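Local structure of inulin fructotransferase (2INV) at residues G274-M279 against T299-P304; H295-N300 against A335-P340; L313-G318 against N342-G347; A348-I353 against S370-Q375. The protein catalyses intramolecular fructosyl transfer on inulin, cutting off its terminal difructose unit and probably releasing it as a cyclic difructose dianhydride. One frame throughout, in Å; residues are numbered along the deposited sequence.

Interaction 1 of 4, residues G274-M279 against T299-P304; sequences GFYPGM and TNEGYP. With FRU (beta-D-fructofuranose), chain D.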
loop_
_atom_site.group_PDB
_atom_site.type_symbol
_atom_site.label_atom_id
_atom_site.label_comp_id
_atom_site.label_asym_id
_atom_site.label_seq_id
_atom_site.Cartn_x
_atom_site.Cartn_y
_atom_site.Cartn_z
ATOM N N GLY A 274 -16.150 0.087 14.259
ATOM C CA GLY A 274 -16.573 1.142 15.156
ATOM C C GLY A 274 -17.544 0.656 16.213
ATOM O O GLY A 274 -18.097 -0.433 16.110
ATOM N N PHE A 275 -17.752 1.474 17.239
ATOM C CA PHE A 275 -18.682 1.140 18.320
ATOM C C PHE A 275 -19.875 2.073 18.282
ATOM O O PHE A 275 -20.734 2.025 19.161
ATOM C CB PHE A 275 -18.047 1.314 19.702
ATOM C CG PHE A 275 -16.866 0.424 19.972
ATOM C CD1 PHE A 275 -16.857 -0.905 19.572
ATOM C CD2 PHE A 275 -15.791 0.903 20.717
ATOM C CE1 PHE A 275 -15.795 -1.744 19.919
ATOM C CE2 PHE A 275 -14.735 0.082 21.066
ATOM C CZ PHE A 275 -14.734 -1.244 20.670
ATOM N N TYR A 276 -19.920 2.941 17.281
ATOM C CA TYR A 276 -21.011 3.893 17.186
ATOM C C TYR A 276 -21.537 4.142 15.792
ATOM O O TYR A 276 -20.919 3.788 14.789
ATOM C CB TYR A 276 -20.594 5.273 17.715
ATOM C CG TYR A 276 -19.589 5.277 18.829
ATOM C CD1 TYR A 276 -19.908 4.768 20.087
ATOM C CD2 TYR A 276 -18.325 5.833 18.641
ATOM C CE1 TYR A 276 -18.996 4.827 21.128
ATOM C CE2 TYR A 276 -17.406 5.889 19.675
ATOM C CZ TYR A 276 -17.747 5.386 20.916
ATOM O OH TYR A 276 -16.839 5.440 21.949
ATOM N N PRO A 277 -22.721 4.757 15.731
ATOM C CA PRO A 277 -23.435 5.138 14.516
ATOM C C PRO A 277 -22.559 6.086 13.693
ATOM O O PRO A 277 -21.714 6.789 14.242
ATOM C CB PRO A 277 -24.666 5.834 15.073
ATOM C CG PRO A 277 -25.010 4.966 16.230
ATOM C CD PRO A 277 -23.666 4.632 16.864
ATOM N N GLY A 278 -22.755 6.077 12.380
ATOM C CA GLY A 278 -21.995 6.948 11.496
ATOM C C GLY A 278 -20.483 6.763 11.447
ATOM O O GLY A 278 -19.726 7.716 11.639
HETATM N N MSE A 279 -20.035 5.544 11.158
HETATM C CA MSE A 279 -18.606 5.241 11.067
HETATM C C MSE A 279 -18.035 5.830 9.777
HETATM O O MSE A 279 -16.882 6.272 9.732
HETATM C CB MSE A 279 -18.387 3.715 11.087
HETATM C CG MSE A 279 -18.448 3.103 12.469
HETATM SE SE MSE A 279 -18.981 1.251 12.506
HETATM C CE MSE A 279 -20.867 1.429 12.117
ATOM N N THR A 299 -20.307 -2.615 16.246
ATOM C CA THR A 299 -20.588 -3.445 17.407
ATOM C C THR A 299 -20.548 -2.551 18.635
ATOM O O THR A 299 -20.430 -1.326 18.519
ATOM C CB THR A 299 -19.575 -4.612 17.545
ATOM O OG1 THR A 299 -20.069 -5.568 18.495
ATOM C CG2 THR A 299 -18.222 -4.098 18.003
ATOM N N ASN A 300 -20.648 -3.152 19.811
ATOM C CA ASN A 300 -20.652 -2.369 21.037
ATOM C C ASN A 300 -19.260 -2.283 21.655
ATOM O O ASN A 300 -18.458 -3.217 21.566
ATOM C CB ASN A 300 -21.633 -2.973 22.043
ATOM C CG ASN A 300 -21.395 -4.444 22.270
ATOM O OD1 ASN A 300 -21.382 -5.238 21.325
ATOM N ND2 ASN A 300 -21.221 -4.824 23.529
ATOM N N GLU A 301 -18.983 -1.146 22.285
ATOM C CA GLU A 301 -17.706 -0.894 22.944
ATOM C C GLU A 301 -17.305 -2.119 23.764
ATOM O O GLU A 301 -18.057 -2.575 24.625
ATOM C CB GLU A 301 -17.837 0.320 23.862
ATOM C CG GLU A 301 -16.689 0.492 24.842
ATOM C CD GLU A 301 -15.367 0.745 24.157
ATOM O OE1 GLU A 301 -15.186 1.848 23.598
ATOM O OE2 GLU A 301 -14.507 -0.162 24.173
ATOM N N GLY A 302 -16.108 -2.639 23.515
ATOM C CA GLY A 302 -15.660 -3.827 24.221
ATOM C C GLY A 302 -14.706 -3.654 25.392
ATOM O O GLY A 302 -14.526 -4.602 26.168
ATOM N N TYR A 303 -14.119 -2.468 25.547
ATOM C CA TYR A 303 -13.192 -2.227 26.655
ATOM C C TYR A 303 -13.913 -1.425 27.743
ATOM O O TYR A 303 -14.190 -0.240 27.577
ATOM C CB TYR A 303 -11.969 -1.487 26.118
ATOM C CG TYR A 303 -10.789 -1.340 27.056
ATOM C CD1 TYR A 303 -10.277 -2.427 27.770
ATOM C CD2 TYR A 303 -10.127 -0.114 27.165
ATOM C CE1 TYR A 303 -9.128 -2.290 28.568
ATOM C CE2 TYR A 303 -8.983 0.026 27.948
ATOM C CZ TYR A 303 -8.489 -1.061 28.645
ATOM O OH TYR A 303 -7.350 -0.909 29.400
ATOM N N PRO A 304 -14.230 -2.081 28.870
ATOM C CA PRO A 304 -14.920 -1.555 30.052
ATOM C C PRO A 304 -14.734 -0.076 30.429
ATOM O O PRO A 304 -15.717 0.636 30.644
ATOM C CB PRO A 304 -14.464 -2.517 31.140
ATOM C CG PRO A 304 -14.535 -3.816 30.412
ATOM C CD PRO A 304 -13.881 -3.500 29.076
HETATM C C1 FRU D . -7.681 0.445 24.220
HETATM C C2 FRU D . -7.772 0.190 22.655
HETATM C C3 FRU D . -7.258 1.377 21.790
HETATM C C4 FRU D . -8.153 1.380 20.531
HETATM C C5 FRU D . -9.428 0.794 21.063
HETATM C C6 FRU D . -9.908 -0.295 20.089
HETATM O O1 FRU D . -8.094 1.792 24.572
HETATM O O3 FRU D . -5.969 1.857 21.499
HETATM O O4 FRU D . -8.270 2.664 19.945
HETATM O O5 FRU D . -9.162 0.284 22.417
HETATM O O6 FRU D . -11.254 -0.431 20.298
HETATM O O HOH W 1 -20.631 1.067 21.988
HETATM O O HOH W 2 -17.152 3.678 23.930
#
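At the rim of the difructose pocket, the ring of Phe275 carries the Glu301-Gly302 backbone across one of its faces. Glu301 CA stands 3.3 Å from the ring centroid and 9° off the ring normal, a CH-pi contact centred on the face. Thr299 CG2 fills a position in the ring plane, at the edge beside CD1. With Phe275 CG anti to the carbonyl carbon (chi1 -62°), the ring reaches past the loop until CZ lies 3.6 Å from O6 of the bound fructose. Glu301 bends at chi2 (63°), bringing its carboxylate against the CD2-CE2 side of the ring, with OE1 3.1 Å from Phe275 CD2. That carboxylate is held independently: Tyr303 N donates to the anti lone pair of OE2 (2.7 Å), a water joins OE1 to Tyr276 OH, and Arg252 forms a salt bridge with OE1. Replacing Phe275 by an alanine would probably strip Glu301 CA of its support and open a gap beside fructose O6. In the backbone, Thr299 N donates to Gly274 O (3.1 Å), a bond between successive coils. Loops that leave a parallel beta-helix here form a sugar-binding wall, to which Phe275 and Tyr303 both contribute.

Interaction 2 of 4, residues H295-N300 against A335-P340; sequences HIRRTN and AYNVPP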
loop_
_atom_site.group_PDB
_atom_site.type_symbol
_atom_site.label_atom_id
_atom_site.label_comp_id
_atom_site.label_asym_id
_atom_site.label_seq_id
_atom_site.Cartn_x
_atom_site.Cartn_y
_atom_site.Cartn_z
ATOM N N HIS A 295 -14.813 -3.499 4.542
ATOM C CA HIS A 295 -15.468 -4.321 5.549
ATOM C C HIS A 295 -15.887 -3.364 6.644
ATOM O O HIS A 295 -15.051 -2.725 7.285
ATOM C CB HIS A 295 -14.546 -5.383 6.134
ATOM C CG HIS A 295 -15.269 -6.431 6.920
ATOM N ND1 HIS A 295 -15.822 -6.187 8.159
ATOM C CD2 HIS A 295 -15.463 -7.747 6.674
ATOM C CE1 HIS A 295 -16.317 -7.312 8.647
ATOM N NE2 HIS A 295 -16.110 -8.273 7.764
ATOM N N ILE A 296 -17.191 -3.268 6.848
ATOM C CA ILE A 296 -17.748 -2.352 7.829
ATOM C C ILE A 296 -18.419 -3.095 8.974
ATOM O O ILE A 296 -19.499 -3.660 8.823
ATOM C CB ILE A 296 -18.734 -1.417 7.117
ATOM C CG1 ILE A 296 -18.048 -0.864 5.862
ATOM C CG2 ILE A 296 -19.172 -0.291 8.035
ATOM C CD1 ILE A 296 -18.968 -0.216 4.870
ATOM N N ARG A 297 -17.754 -3.093 10.122
ATOM C CA ARG A 297 -18.243 -3.777 11.305
ATOM C C ARG A 297 -18.598 -2.838 12.440
ATOM O O ARG A 297 -17.754 -2.114 12.974
ATOM C CB ARG A 297 -17.212 -4.815 11.771
ATOM C CG ARG A 297 -17.103 -4.985 13.284
ATOM C CD ARG A 297 -18.385 -5.497 13.884
ATOM N NE ARG A 297 -18.165 -6.668 14.725
ATOM C CZ ARG A 297 -19.062 -7.634 14.902
ATOM N NH1 ARG A 297 -20.244 -7.568 14.294
ATOM N NH2 ARG A 297 -18.775 -8.675 15.678
ATOM N N ARG A 298 -19.872 -2.873 12.802
ATOM C CA ARG A 298 -20.394 -2.059 13.881
ATOM C C ARG A 298 -20.709 -2.996 15.039
ATOM O O ARG A 298 -21.290 -4.071 14.832
ATOM C CB ARG A 298 -21.667 -1.348 13.421
ATOM C CG ARG A 298 -22.500 -0.737 14.537
ATOM C CD ARG A 298 -21.725 0.328 15.282
ATOM N NE ARG A 298 -22.047 0.322 16.702
ATOM C CZ ARG A 298 -23.216 0.696 17.214
ATOM N NH1 ARG A 298 -24.192 1.120 16.425
ATOM N NH2 ARG A 298 -23.404 0.638 18.525
ATOM N N THR A 299 -20.307 -2.615 16.246
ATOM C CA THR A 299 -20.588 -3.445 17.407
ATOM C C THR A 299 -20.548 -2.551 18.635
ATOM O O THR A 299 -20.430 -1.326 18.519
ATOM C CB THR A 299 -19.575 -4.612 17.545
ATOM O OG1 THR A 299 -20.069 -5.568 18.495
ATOM C CG2 THR A 299 -18.222 -4.098 18.003
ATOM N N ASN A 300 -20.648 -3.152 19.811
ATOM C CA ASN A 300 -20.652 -2.369 21.037
ATOM C C ASN A 300 -19.260 -2.283 21.655
ATOM O O ASN A 300 -18.458 -3.217 21.566
ATOM C CB ASN A 300 -21.633 -2.973 22.043
ATOM C CG ASN A 300 -21.395 -4.444 22.270
ATOM O OD1 ASN A 300 -21.382 -5.238 21.325
ATOM N ND2 ASN A 300 -21.221 -4.824 23.529
ATOM N N ALA A 335 -21.087 -6.082 9.026
ATOM C CA ALA A 335 -21.243 -7.028 10.132
ATOM C C ALA A 335 -21.667 -6.207 11.342
ATOM O O ALA A 335 -20.860 -5.509 11.954
ATOM C CB ALA A 335 -19.927 -7.737 10.409
ATOM N N TYR A 336 -22.945 -6.295 11.681
ATOM C CA TYR A 336 -23.496 -5.531 12.789
ATOM C C TYR A 336 -23.943 -6.403 13.961
ATOM O O TYR A 336 -24.857 -7.228 13.840
ATOM C CB TYR A 336 -24.649 -4.674 12.254
ATOM C CG TYR A 336 -25.335 -3.791 13.260
ATOM C CD1 TYR A 336 -26.211 -4.330 14.202
ATOM C CD2 TYR A 336 -25.138 -2.412 13.255
ATOM C CE1 TYR A 336 -26.875 -3.519 15.113
ATOM C CE2 TYR A 336 -25.801 -1.589 14.164
ATOM C CZ TYR A 336 -26.666 -2.148 15.087
ATOM O OH TYR A 336 -27.329 -1.348 15.987
ATOM N N ASN A 337 -23.280 -6.215 15.099
ATOM C CA ASN A 337 -23.589 -6.968 16.314
ATOM C C ASN A 337 -23.732 -5.991 17.479
ATOM O O ASN A 337 -22.737 -5.539 18.063
ATOM C CB ASN A 337 -22.470 -7.963 16.623
ATOM C CG ASN A 337 -22.867 -8.976 17.661
ATOM O OD1 ASN A 337 -22.069 -9.826 18.046
ATOM N ND2 ASN A 337 -24.111 -8.913 18.100
ATOM N N VAL A 338 -24.975 -5.662 17.809
ATOM C CA VAL A 338 -25.248 -4.726 18.880
ATOM C C VAL A 338 -26.456 -5.164 19.708
ATOM O O VAL A 338 -27.503 -5.522 19.169
ATOM C CB VAL A 338 -25.504 -3.312 18.309
ATOM C CG1 VAL A 338 -25.867 -2.340 19.432
ATOM C CG2 VAL A 338 -24.270 -2.822 17.576
ATOM N N PRO A 339 -26.298 -5.191 21.040
ATOM C CA PRO A 339 -27.346 -5.571 21.991
ATOM C C PRO A 339 -28.661 -4.838 21.722
ATOM O O PRO A 339 -28.682 -3.610 21.607
ATOM C CB PRO A 339 -26.734 -5.176 23.330
ATOM C CG PRO A 339 -25.306 -5.569 23.141
ATOM C CD PRO A 339 -24.982 -5.148 21.709
ATOM N N PRO A 340 -29.766 -5.585 21.574
ATOM C CA PRO A 340 -31.056 -4.936 21.323
ATOM C C PRO A 340 -31.255 -3.741 22.240
ATOM O O PRO A 340 -31.810 -2.714 21.827
ATOM C CB PRO A 340 -32.057 -6.038 21.619
ATOM C CG PRO A 340 -31.358 -7.250 21.114
ATOM C CD PRO A 340 -29.898 -7.055 21.547
HETATM O O HOH W 3 -20.631 -10.991 16.063
#
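Arg297 curls over the carbonyl of Ala335, its partner in the neighbouring parallel strand. From CB, 3.7 Å from Ala335 O, the chain bends at chi2 (63°) and again at chi3, so that CD comes to 3.1 Å from Ala335 O, while CG and NE pass farther off. CZ then reaches the flank of Asn337, and NH1 turns back to donate to Ala335 O (3.2 Å). The acceptor lies in the guanidinium plane, but NH1 sits above the carbonyl plane, 79° out of it, and not on a lone pair. Arg298 N meets Ala335 O from the opposite face (2.9 Å), giving that oxygen two donors. At the tip, NH2 shares a water with Asn337 OD1. On the other face of the strands Arg298 lies alongside Tyr336, its CG 3.4 Å from Tyr336 CD2, and Val338 CG2 covers the centre of one guanidinium face, 3.7 Å from Arg298 CZ. Arg298 NE also donates to the carbonyl of Thr299, while NH1 forms a salt bridge with Asp315. Near the end of the pairing, Thr299 OG1 donates to Asn337 O (2.7 Å), in the carbonyl plane. At the opposite end His295 NE2 donates to Glu288 O of the second subunit. Strand axes 4.7 Å apart and only 4° from parallel, with in-register residues sharing a face, are the stacking of successive coils in a right-handed parallel beta-helix.

Interaction 3 of 4, residues L313-G318 against N342-G347; sequences LDDLYG and NIAPAG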
loop_
_atom_site.group_PDB
_atom_site.type_symbol
_atom_site.label_atom_id
_atom_site.label_comp_id
_atom_site.label_asym_id
_atom_site.label_seq_id
_atom_site.Cartn_x
_atom_site.Cartn_y
_atom_site.Cartn_z
ATOM N N LEU A 313 -25.174 9.965 18.403
ATOM C CA LEU A 313 -25.983 9.575 17.264
ATOM C C LEU A 313 -26.771 8.312 17.558
ATOM O O LEU A 313 -26.324 7.458 18.327
ATOM C CB LEU A 313 -25.095 9.362 16.044
ATOM C CG LEU A 313 -24.403 10.621 15.523
ATOM C CD1 LEU A 313 -23.575 10.292 14.298
ATOM C CD2 LEU A 313 -25.454 11.672 15.190
ATOM N N ASP A 314 -27.959 8.197 16.970
ATOM C CA ASP A 314 -28.751 6.995 17.190
ATOM C C ASP A 314 -28.556 6.044 16.015
ATOM O O ASP A 314 -27.890 6.382 15.030
ATOM C CB ASP A 314 -30.245 7.307 17.422
ATOM C CG ASP A 314 -30.936 7.939 16.219
ATOM O OD1 ASP A 314 -30.706 7.504 15.069
ATOM O OD2 ASP A 314 -31.752 8.868 16.436
ATOM N N ASP A 315 -29.108 4.843 16.136
ATOM C CA ASP A 315 -28.954 3.825 15.104
ATOM C C ASP A 315 -29.734 4.045 13.823
ATOM O O ASP A 315 -29.741 3.187 12.943
ATOM C CB ASP A 315 -29.293 2.463 15.692
ATOM C CG ASP A 315 -28.243 1.993 16.676
ATOM O OD1 ASP A 315 -27.218 1.430 16.230
ATOM O OD2 ASP A 315 -28.422 2.205 17.894
ATOM N N LEU A 316 -30.399 5.185 13.709
ATOM C CA LEU A 316 -31.138 5.462 12.489
ATOM C C LEU A 316 -30.279 6.385 11.617
ATOM O O LEU A 316 -30.588 6.619 10.450
ATOM C CB LEU A 316 -32.506 6.079 12.805
ATOM C CG LEU A 316 -33.488 5.084 13.445
ATOM C CD1 LEU A 316 -34.763 5.790 13.865
ATOM C CD2 LEU A 316 -33.808 3.973 12.452
ATOM N N TYR A 317 -29.177 6.881 12.189
ATOM C CA TYR A 317 -28.236 7.744 11.468
ATOM C C TYR A 317 -27.608 6.861 10.396
ATOM O O TYR A 317 -27.283 7.332 9.296
ATOM C CB TYR A 317 -27.127 8.249 12.407
ATOM C CG TYR A 317 -26.215 9.304 11.807
ATOM C CD1 TYR A 317 -26.625 10.633 11.713
ATOM C CD2 TYR A 317 -24.936 8.979 11.349
ATOM C CE1 TYR A 317 -25.781 11.620 11.187
ATOM C CE2 TYR A 317 -24.081 9.959 10.811
ATOM C CZ TYR A 317 -24.514 11.278 10.739
ATOM O OH TYR A 317 -23.684 12.247 10.233
ATOM N N GLY A 318 -27.438 5.581 10.733
ATOM C CA GLY A 318 -26.844 4.639 9.805
ATOM C C GLY A 318 -25.355 4.464 10.032
ATOM O O GLY A 318 -24.675 5.413 10.424
ATOM N N ASN A 342 -28.987 -1.722 23.429
ATOM C CA ASN A 342 -28.113 -0.583 23.261
ATOM C C ASN A 342 -28.513 0.147 21.997
ATOM O O ASN A 342 -27.949 1.193 21.653
ATOM C CB ASN A 342 -26.660 -1.026 23.200
ATOM C CG ASN A 342 -26.158 -1.528 24.533
ATOM O OD1 ASN A 342 -26.339 -0.887 25.567
ATOM N ND2 ASN A 342 -25.528 -2.689 24.516
ATOM N N ILE A 343 -29.529 -0.393 21.336
ATOM C CA ILE A 343 -30.019 0.181 20.104
ATOM C C ILE A 343 -30.941 1.382 20.289
ATOM O O ILE A 343 -32.019 1.311 20.890
ATOM C CB ILE A 343 -30.687 -0.907 19.258
ATOM C CG1 ILE A 343 -29.628 -1.964 18.903
ATOM C CG2 ILE A 343 -31.295 -0.313 17.997
ATOM C CD1 ILE A 343 -30.152 -3.172 18.189
ATOM N N ALA A 344 -30.475 2.492 19.733
ATOM C CA ALA A 344 -31.144 3.779 19.779
ATOM C C ALA A 344 -31.930 4.058 18.497
ATOM O O ALA A 344 -31.354 4.021 17.403
ATOM C CB ALA A 344 -30.124 4.870 19.978
ATOM N N PRO A 345 -33.241 4.268 18.594
ATOM C CA PRO A 345 -34.276 4.315 19.635
ATOM C C PRO A 345 -34.838 2.928 19.973
ATOM O O PRO A 345 -34.833 2.017 19.124
ATOM C CB PRO A 345 -35.344 5.171 18.987
ATOM C CG PRO A 345 -34.527 6.226 18.380
ATOM C CD PRO A 345 -33.434 5.409 17.672
ATOM N N ALA A 346 -35.283 2.767 21.213
ATOM C CA ALA A 346 -35.819 1.500 21.655
ATOM C C ALA A 346 -36.858 1.040 20.650
ATOM O O ALA A 346 -37.782 1.791 20.281
ATOM C CB ALA A 346 -36.445 1.661 23.020
ATOM N N GLY A 347 -36.713 -0.210 20.227
ATOM C CA GLY A 347 -37.640 -0.779 19.280
ATOM C C GLY A 347 -37.189 -0.578 17.852
ATOM O O GLY A 347 -37.621 -1.297 16.952
HETATM O O HOH W 4 -26.052 1.783 19.405
#
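The carboxylate of Asp315, in a loop projecting from the parallel beta-helix, is met at its OD2 by Ala344 N (2.8 Å) from the loop of the neighbouring coil, which comes from the anti side and 17° out of the carboxylate plane, while a water bridges OD2 to Asn342 O. Its OD1 serves a different pair, Arg298 in a salt bridge and Tyr336 OH in a hydrogen bond. The second flat group, the carboxylate of Asp314, receives Leu316 N at OD1 (2.7 Å), again anti, closing an Asx turn within the type I beta turn Asp314-Tyr317. Within the same loop, Leu313 CD1 lies 3.4 Å above the centre of one face of the Tyr317 ring. Returning the bond from Ala344, Asp315 N donates to Ala344 O (2.7 Å, 139°), so backbone and side chain of one residue grip both polar groups of Ala344. An alanine in place of Asp315 would probably leave Ala344 N without its acceptor and Arg298 without this salt-bridge partner. Apolar packing completes the contact: Asp314 CB touches Ala344 CB at 3.5 Å, and the Pro345 ring, preceded by a cis peptide bond, crosses the Asp314 side chain at a slant, with Pro345 CD 3.7 Å from Asp314 CB.

Interaction 4 of 4, residues A348-I353 against S370-Q375; sequences AQPTQI and SDVASQ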
loop_
_atom_site.group_PDB
_atom_site.type_symbol
_atom_site.label_atom_id
_atom_site.label_comp_id
_atom_site.label_asym_id
_atom_site.label_seq_id
_atom_site.Cartn_x
_atom_site.Cartn_y
_atom_site.Cartn_z
ATOM N N ALA A 348 -36.289 0.366 17.611
ATOM C CA ALA A 348 -35.898 0.603 16.228
ATOM C C ALA A 348 -34.927 -0.396 15.609
ATOM O O ALA A 348 -34.080 -1.023 16.275
ATOM C CB ALA A 348 -35.346 1.996 16.062
ATOM N N GLN A 349 -35.093 -0.533 14.301
ATOM C CA GLN A 349 -34.269 -1.396 13.485
ATOM C C GLN A 349 -33.071 -0.585 13.036
ATOM O O GLN A 349 -33.219 0.521 12.512
ATOM C CB GLN A 349 -35.042 -1.868 12.254
ATOM C CG GLN A 349 -35.911 -3.100 12.480
ATOM C CD GLN A 349 -36.306 -3.762 11.174
ATOM O OE1 GLN A 349 -35.483 -3.902 10.263
ATOM N NE2 GLN A 349 -37.563 -4.175 11.074
ATOM N N PRO A 350 -31.868 -1.105 13.284
ATOM C CA PRO A 350 -30.619 -0.456 12.902
ATOM C C PRO A 350 -30.562 -0.251 11.388
ATOM O O PRO A 350 -30.994 -1.113 10.616
ATOM C CB PRO A 350 -29.575 -1.444 13.403
ATOM C CG PRO A 350 -30.168 -1.863 14.707
ATOM C CD PRO A 350 -31.642 -2.061 14.385
ATOM N N THR A 351 -30.036 0.894 10.968
ATOM C CA THR A 351 -29.909 1.198 9.546
ATOM C C THR A 351 -28.465 1.028 9.112
ATOM O O THR A 351 -27.579 1.700 9.630
ATOM C CB THR A 351 -30.337 2.649 9.231
ATOM O OG1 THR A 351 -31.725 2.829 9.543
ATOM C CG2 THR A 351 -30.105 2.971 7.757
ATOM N N GLN A 352 -28.224 0.114 8.180
ATOM C CA GLN A 352 -26.869 -0.099 7.702
ATOM C C GLN A 352 -26.472 1.058 6.801
ATOM O O GLN A 352 -25.463 1.732 7.039
ATOM C CB GLN A 352 -26.753 -1.418 6.932
ATOM C CG GLN A 352 -26.955 -2.686 7.784
ATOM C CD GLN A 352 -26.205 -2.657 9.096
ATOM O OE1 GLN A 352 -24.992 -2.396 9.141
ATOM N NE2 GLN A 352 -26.924 -2.943 10.182
ATOM N N ILE A 353 -27.259 1.290 5.757
ATOM C CA ILE A 353 -26.956 2.381 4.838
ATOM C C ILE A 353 -28.098 3.388 4.729
ATOM O O ILE A 353 -29.231 3.042 4.392
ATOM C CB ILE A 353 -26.618 1.853 3.428
ATOM C CG1 ILE A 353 -25.339 1.023 3.496
ATOM C CG2 ILE A 353 -26.444 3.013 2.455
ATOM C CD1 ILE A 353 -25.015 0.271 2.224
ATOM N N SER A 370 -26.466 -9.251 10.646
ATOM C CA SER A 370 -26.743 -8.622 11.915
ATOM C C SER A 370 -27.556 -9.520 12.809
ATOM O O SER A 370 -28.343 -10.353 12.344
ATOM C CB SER A 370 -27.443 -7.270 11.719
ATOM O OG SER A 370 -28.721 -7.438 11.150
ATOM N N ASP A 371 -27.351 -9.328 14.104
ATOM C CA ASP A 371 -28.022 -10.110 15.125
ATOM C C ASP A 371 -29.481 -9.694 15.279
ATOM O O ASP A 371 -30.265 -10.390 15.936
ATOM C CB ASP A 371 -27.289 -9.929 16.453
ATOM C CG ASP A 371 -27.310 -8.488 16.932
ATOM O OD1 ASP A 371 -27.378 -8.257 18.163
ATOM O OD2 ASP A 371 -27.255 -7.586 16.073
ATOM N N VAL A 372 -29.846 -8.573 14.666
ATOM C CA VAL A 372 -31.203 -8.092 14.778
ATOM C C VAL A 372 -31.783 -7.705 13.435
ATOM O O VAL A 372 -31.057 -7.510 12.463
ATOM C CB VAL A 372 -31.272 -6.868 15.707
ATOM C CG1 VAL A 372 -30.785 -7.227 17.090
ATOM C CG2 VAL A 372 -30.424 -5.738 15.130
ATOM N N ALA A 373 -33.106 -7.611 13.387
ATOM C CA ALA A 373 -33.781 -7.210 12.169
ATOM C C ALA A 373 -33.187 -5.838 11.892
ATOM O O ALA A 373 -33.130 -4.994 12.780
ATOM C CB ALA A 373 -35.282 -7.105 12.401
ATOM N N SER A 374 -32.732 -5.618 10.667
ATOM C CA SER A 374 -32.113 -4.350 10.311
ATOM C C SER A 374 -32.503 -3.890 8.918
ATOM O O SER A 374 -32.762 -4.714 8.038
ATOM C CB SER A 374 -30.592 -4.495 10.402
ATOM O OG SER A 374 -29.930 -3.484 9.661
ATOM N N GLN A 375 -32.571 -2.576 8.720
ATOM C CA GLN A 375 -32.887 -2.057 7.402
ATOM C C GLN A 375 -31.526 -1.836 6.756
ATOM O O GLN A 375 -30.771 -0.939 7.159
ATOM C CB GLN A 375 -33.674 -0.744 7.483
ATOM C CG GLN A 375 -35.169 -0.912 7.817
ATOM C CD GLN A 375 -35.868 -1.958 6.965
ATOM O OE1 GLN A 375 -36.106 -3.081 7.420
ATOM N NE2 GLN A 375 -36.203 -1.596 5.725
#
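Ser374 OG bridges two residues of the neighbouring coil, donating to Pro350 O (2.8 Å) and accepting from Gln352 NE2 (3.1 Å), at a corner of the parallel beta-helix where the chain turns at Gln352. Two conformations make this possible. In Ser374 the hydroxyl stands opposite the backbone N (chi1 160°), which carries OG above the plane of the Pro350 carbonyl. Gln352 bends at chi2 (-45°), folding its amide back toward the serine; OG then lies in the amide plane and the N-H...O angle is a nearly straight 173°. Pro350 O has a second donor, Gln375 N (2.9 Å), which arrives close to the line of the C=O bond, so the two donors come from distinct directions. Two residues farther along, Gln352 N donates to Gln375 O (2.9 Å), completing the parallel bridge of Thr351 with Gln375. Outside these hydrogen bonds, Gln349 runs extended beyond CG, its methylene CG 3.4 Å from Ala373 O and its CD against the Ala373 methyl. The Pro350 ring meets Val372 at about a right angle, and Tyr336 and Ile343 also touch that ring. The turn carrying Val372 is bridged from within by Ser370 OG, which donates in the carbonyl plane to Val372 O, 2.7 Å away.

How the interactions relate
From the N terminus, interaction 1 first closes a loop, bringing 299-304 back to 274-279 one coil later. Interaction 2 opens on that same passage of chain, sharing Thr299 and Asn300, and closes at 335-340. Interaction 3 crosses it, since 313-318 precedes 335-340 and 342-347 follows; Asp315 physically joins the two through Arg298 and Tyr336. Interaction 4 follows in series, closing 348-353 onto 370-375, and none of the four nests wholly within another. Separate contacts also touch: Gly278 N probably hydrogen-bonds Gly318 O between interactions 1 and 3, and Thr351 N probably Asp315 O between 3 and 4. Together they tie the pocket loop to successive coils toward the C-terminal end.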